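Local atomic coordinates of terminal oxygenase component of carbazole 1,9a-dioxygenase (Nocardioides aromaticivorans, PDB entry 3GCF), a protein that probably catalyses dioxygenation of carbazole at its 1 and 9a positions, passing electrons from a ferredoxin through a Rieske [2Fe-2S] cluster to a mononuclear iron. Residues 187-190 with 191-194; 336-339 with 340-344. All coordinates share one frame; numbering follows the deposited sequence.

Contact 1. Residues 187-190 with 191-194; sequences TTHI and FMHR. With FE2 (Fe (II) ion), chain P.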
loop_
_atom_site.group_PDB
_atom_site.type_symbol
_atom_site.label_atom_id
_atom_site.label_comp_id
_atom_site.label_asym_id
_atom_site.label_seq_id
_atom_site.Cartn_x
_atom_site.Cartn_y
_atom_site.Cartn_z
ATOM N N THR A 187 -0.421 20.668 27.558
ATOM C CA THR A 187 -0.172 20.568 28.994
ATOM C C THR A 187 -0.897 19.481 29.794
ATOM O O THR A 187 -0.613 19.298 30.981
ATOM C CB THR A 187 -0.411 21.933 29.691
ATOM O OG1 THR A 187 -1.807 22.241 29.683
ATOM C CG2 THR A 187 0.342 23.039 28.961
ATOM N N THR A 188 -1.822 18.758 29.169
ATOM C CA THR A 188 -2.512 17.691 29.888
ATOM C C THR A 188 -2.285 16.300 29.281
ATOM O O THR A 188 -2.702 15.297 29.857
ATOM C CB THR A 188 -4.036 17.964 30.008
ATOM O OG1 THR A 188 -4.627 18.043 28.704
ATOM C CG2 THR A 188 -4.277 19.265 30.755
ATOM N N HIS A 189 -1.612 16.229 28.136
ATOM C CA HIS A 189 -1.354 14.933 27.518
ATOM C C HIS A 189 -0.327 14.144 28.342
ATOM O O HIS A 189 -0.180 12.932 28.165
ATOM C CB HIS A 189 -0.811 15.100 26.089
ATOM C CG HIS A 189 0.686 15.150 26.012
ATOM N ND1 HIS A 189 1.416 16.270 26.351
ATOM C CD2 HIS A 189 1.592 14.197 25.683
ATOM C CE1 HIS A 189 2.706 16.005 26.232
ATOM N NE2 HIS A 189 2.839 14.754 25.828
ATOM N N ILE A 190 0.380 14.828 29.241
ATOM C CA ILE A 190 1.415 14.176 30.039
ATOM C C ILE A 190 0.892 13.042 30.903
ATOM O O ILE A 190 1.666 12.280 31.494
ATOM C CB ILE A 190 2.190 15.193 30.910
ATOM C CG1 ILE A 190 1.262 15.858 31.924
ATOM C CG2 ILE A 190 2.862 16.229 29.999
ATOM C CD1 ILE A 190 1.965 16.906 32.786
ATOM N N PHE A 191 -0.429 12.936 30.962
ATOM C CA PHE A 191 -1.094 11.869 31.696
ATOM C C PHE A 191 -0.535 10.540 31.167
ATOM O O PHE A 191 -0.186 9.650 31.942
ATOM C CB PHE A 191 -2.605 11.952 31.432
ATOM C CG PHE A 191 -3.388 10.757 31.909
ATOM C CD1 PHE A 191 -3.508 10.477 33.267
ATOM C CD2 PHE A 191 -4.031 9.924 30.994
ATOM C CE1 PHE A 191 -4.259 9.384 33.710
ATOM C CE2 PHE A 191 -4.789 8.822 31.426
ATOM C CZ PHE A 191 -4.902 8.554 32.787
ATOM N N MET A 192 -0.425 10.435 29.843
ATOM C CA MET A 192 0.058 9.217 29.194
ATOM C C MET A 192 1.507 8.851 29.510
ATOM O O MET A 192 1.933 7.728 29.240
ATOM C CB MET A 192 -0.102 9.325 27.672
ATOM C CG MET A 192 1.041 10.056 26.973
ATOM S SD MET A 192 0.916 10.055 25.166
ATOM C CE MET A 192 1.273 8.346 24.812
ATOM N N HIS A 193 2.266 9.787 30.078
ATOM C CA HIS A 193 3.670 9.524 30.410
ATOM C C HIS A 193 3.886 9.070 31.853
ATOM O O HIS A 193 5.009 8.738 32.237
ATOM C CB HIS A 193 4.521 10.784 30.199
ATOM C CG HIS A 193 4.600 11.245 28.778
ATOM N ND1 HIS A 193 5.036 10.432 27.755
ATOM C CD2 HIS A 193 4.344 12.452 28.217
ATOM C CE1 HIS A 193 5.047 11.118 26.625
ATOM N NE2 HIS A 193 4.633 12.348 26.879
ATOM N N ARG A 194 2.817 9.067 32.644
ATOM C CA ARG A 194 2.893 8.718 34.065
ATOM C C ARG A 194 3.664 7.448 34.418
ATOM O O ARG A 194 4.255 7.360 35.499
ATOM C CB ARG A 194 1.476 8.633 34.660
ATOM C CG ARG A 194 0.654 7.456 34.153
ATOM C CD ARG A 194 -0.796 7.529 34.616
ATOM N NE ARG A 194 -1.552 6.358 34.187
ATOM C CZ ARG A 194 -1.917 6.112 32.934
ATOM N NH1 ARG A 194 -1.608 6.965 31.966
ATOM N NH2 ARG A 194 -2.569 4.995 32.645
HETATM FE FE FE2 P . 4.747 13.910 25.437
HETATM O O HOH W 1 6.097 15.138 26.429
HETATM O O HOH W 2 4.837 15.380 24.056
#

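Contact 2. Residues 336-339 with 340-344; sequences DDVW and AREAQ. With FE2 (Fe (II) ion), chain P.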
loop_
_atom_site.group_PDB
_atom_site.type_symbol
_atom_site.label_atom_id
_atom_site.label_comp_id
_atom_site.label_asym_id
_atom_site.label_seq_id
_atom_site.Cartn_x
_atom_site.Cartn_y
_atom_site.Cartn_z
ATOM N N ASP A 336 6.667 7.217 23.627
ATOM C CA ASP A 336 5.207 7.136 23.592
ATOM C C ASP A 336 4.564 8.265 22.804
ATOM O O ASP A 336 3.468 8.102 22.275
ATOM C CB ASP A 336 4.620 7.124 25.006
ATOM C CG ASP A 336 4.853 5.809 25.721
ATOM O OD1 ASP A 336 4.818 4.758 25.049
ATOM O OD2 ASP A 336 5.059 5.824 26.953
ATOM N N ASP A 337 5.230 9.414 22.732
ATOM C CA ASP A 337 4.681 10.542 21.990
ATOM C C ASP A 337 4.556 10.207 20.508
ATOM O O ASP A 337 3.716 10.772 19.810
ATOM C CB ASP A 337 5.558 11.792 22.155
ATOM C CG ASP A 337 5.351 12.482 23.494
ATOM O OD1 ASP A 337 4.185 12.628 23.913
ATOM O OD2 ASP A 337 6.351 12.896 24.120
ATOM N N VAL A 338 5.386 9.282 20.032
ATOM C CA VAL A 338 5.356 8.894 18.626
ATOM C C VAL A 338 4.037 8.218 18.240
ATOM O O VAL A 338 3.343 8.691 17.341
ATOM C CB VAL A 338 6.548 7.963 18.276
ATOM C CG1 VAL A 338 6.450 7.505 16.817
ATOM C CG2 VAL A 338 7.864 8.705 18.498
ATOM N N TRP A 339 3.665 7.131 18.911
ATOM C CA TRP A 339 2.405 6.490 18.541
ATOM C C TRP A 339 1.203 7.344 18.931
ATOM O O TRP A 339 0.130 7.215 18.345
ATOM C CB TRP A 339 2.276 5.073 19.134
ATOM C CG TRP A 339 2.350 4.942 20.638
ATOM C CD1 TRP A 339 3.453 4.616 21.377
ATOM C CD2 TRP A 339 1.267 5.069 21.572
ATOM N NE1 TRP A 339 3.123 4.526 22.708
ATOM C CE2 TRP A 339 1.789 4.800 22.858
ATOM C CE3 TRP A 339 -0.096 5.379 21.447
ATOM C CZ2 TRP A 339 0.998 4.833 24.017
ATOM C CZ3 TRP A 339 -0.887 5.413 22.603
ATOM C CH2 TRP A 339 -0.332 5.141 23.870
ATOM N N ALA A 340 1.382 8.228 19.908
ATOM C CA ALA A 340 0.291 9.101 20.319
ATOM C C ALA A 340 -0.060 10.011 19.147
ATOM O O ALA A 340 -1.231 10.244 18.856
ATOM C CB ALA A 340 0.699 9.938 21.530
ATOM N N ARG A 341 0.961 10.533 18.478
ATOM C CA ARG A 341 0.741 11.401 17.330
ATOM C C ARG A 341 0.088 10.613 16.199
ATOM O O ARG A 341 -0.910 11.042 15.619
ATOM C CB ARG A 341 2.070 11.983 16.837
ATOM C CG ARG A 341 2.734 12.940 17.816
ATOM C CD ARG A 341 4.148 13.301 17.393
ATOM N NE ARG A 341 4.889 13.891 18.505
ATOM C CZ ARG A 341 6.191 14.157 18.493
ATOM N NH1 ARG A 341 6.922 13.900 17.418
ATOM N NH2 ARG A 341 6.769 14.653 19.578
ATOM N N GLU A 342 0.655 9.450 15.898
ATOM C CA GLU A 342 0.155 8.604 14.820
ATOM C C GLU A 342 -1.273 8.119 15.044
ATOM O O GLU A 342 -2.000 7.845 14.087
ATOM C CB GLU A 342 1.105 7.417 14.624
ATOM C CG GLU A 342 2.547 7.873 14.435
ATOM C CD GLU A 342 3.543 6.734 14.329
ATOM O OE1 GLU A 342 3.302 5.656 14.914
ATOM O OE2 GLU A 342 4.587 6.930 13.673
ATOM N N ALA A 343 -1.681 8.016 16.303
ATOM C CA ALA A 343 -3.032 7.568 16.615
ATOM C C ALA A 343 -4.050 8.640 16.219
ATOM O O ALA A 343 -5.249 8.373 16.142
ATOM C CB ALA A 343 -3.145 7.262 18.109
ATOM N N GLN A 344 -3.557 9.850 15.956
ATOM C CA GLN A 344 -4.405 10.983 15.582
ATOM C C GLN A 344 -4.446 11.224 14.076
ATOM O O GLN A 344 -5.318 11.939 13.583
ATOM C CB GLN A 344 -3.894 12.274 16.249
ATOM C CG GLN A 344 -3.885 12.267 17.770
ATOM C CD GLN A 344 -3.189 13.493 18.362
ATOM O OE1 GLN A 344 -3.637 14.627 18.192
ATOM N NE2 GLN A 344 -2.083 13.262 19.057
HETATM FE FE FE2 P . 4.747 13.910 25.437
HETATM O O HOH W 3 6.970 15.402 22.324
HETATM O O HOH W 1 6.097 15.138 26.429
HETATM O O HOH W 2 4.837 15.380 24.056
#

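Contact 1. Residues 187-190 with 191-194
H189 and H193, four residues apart, bind one iron(II) ion through their NE2 atoms. H189 NE2 and H193 NE2 each stand 2.1 Å from the metal. The two nitrogens are only 3.2 Å from each other (H189 NE2 to H193 NE2) because they share it; they are not bonded to each other. The ring planes are turned 84° apart. H189 NE2 comes in at the edge of the H193 ring, near its plane. With D337 these residues form the two-histidine, one-carboxylate facial triad of Rieske oxygenases, and two waters also bind the iron. On its far side the H189 ring is tied by ND1 to D186 O, which should limit its rotation.

The tight part is completed by M192. Its CG sits between the backbone N and the carbonyl carbon (chi1 84°), which brings CG over the centre of the H193 ring. M192 SD lies at the edge of the H189 ring, 4.2 Å from H189 CD2. Beneath, the chain turns as a 3-10 segment. M192 N gives a hydrogen bond to H189 O at 3.0 Å, and H193 N to I190 O at 2.9 Å.

The R194 side is looser and partly exposed. R194 NH1 donates to F191 O at 3.0 Å and also lies over the F191 ring centre. R194 N reaches the same oxygen from the opposite face of the carbonyl plane.

T188 and H189 pack on H99 and Y98 of a second subunit, both in the pocket of its Rieske cluster. The turn joins helix 177-184 to helix 197-201. M192 packs on helix 335-350, while F191 and R194 rest on L251 of strand 248-252.

Contact 2. Residues 336-339 with 340-344
The W339 indole has D336 O over one face, 3.5 Å from its plane, and A340 N approaches it obliquely. W339 CG sits between its backbone N and carbonyl carbon (chi1 58°), folding the ring back along the helix. There W339 NE1 donates to D336 OD1 at 2.9 Å, on the anti side of the carboxylate. An alanine in place of W339 would probably leave D336 OD1 without this donor and open a gap against W97 of a second subunit.

At the edge of the R341 guanidinium, in its plane, lies water 3. It links R341 NH2 and D337 OD2 by weak bonds. R341 CG passes 3.1 Å from D337 O, and R341 N donates to the same oxygen. V338 and E342 run side by side, with E342 OE2 turned to Q174 N.

D337 grips the iron with both oxygens, OD1 at 2.1 Å and OD2 at 2.3 Å. N183 bonds both D337 OD1 and R341 NE, and N334 bonds D337 OD2. The carboxylate is thus fixed in rotation as a bidentate ligand, with a second shell that probably steadies its orientation.

From the N terminus, contact 1 comes first, between helices 177-184 and 197-201. Contact 2 follows much later, on helix 335-350. Each is a continuous stretch, so neither closes a long loop. They stand in series and neither nest nor cross. Their centres are about 12 Å apart, and they meet at the iron: H193 NE2 is 3.0 Å from D337 OD1. Away from the metal, M192 CE packs 3.4 Å from D336 O. The shared ion ties the 3-10 turn to the helix; two waters are bound to the same ion. Both contacts also touch the second subunit, near its Rieske cluster, consistent with electron transfer between subunits.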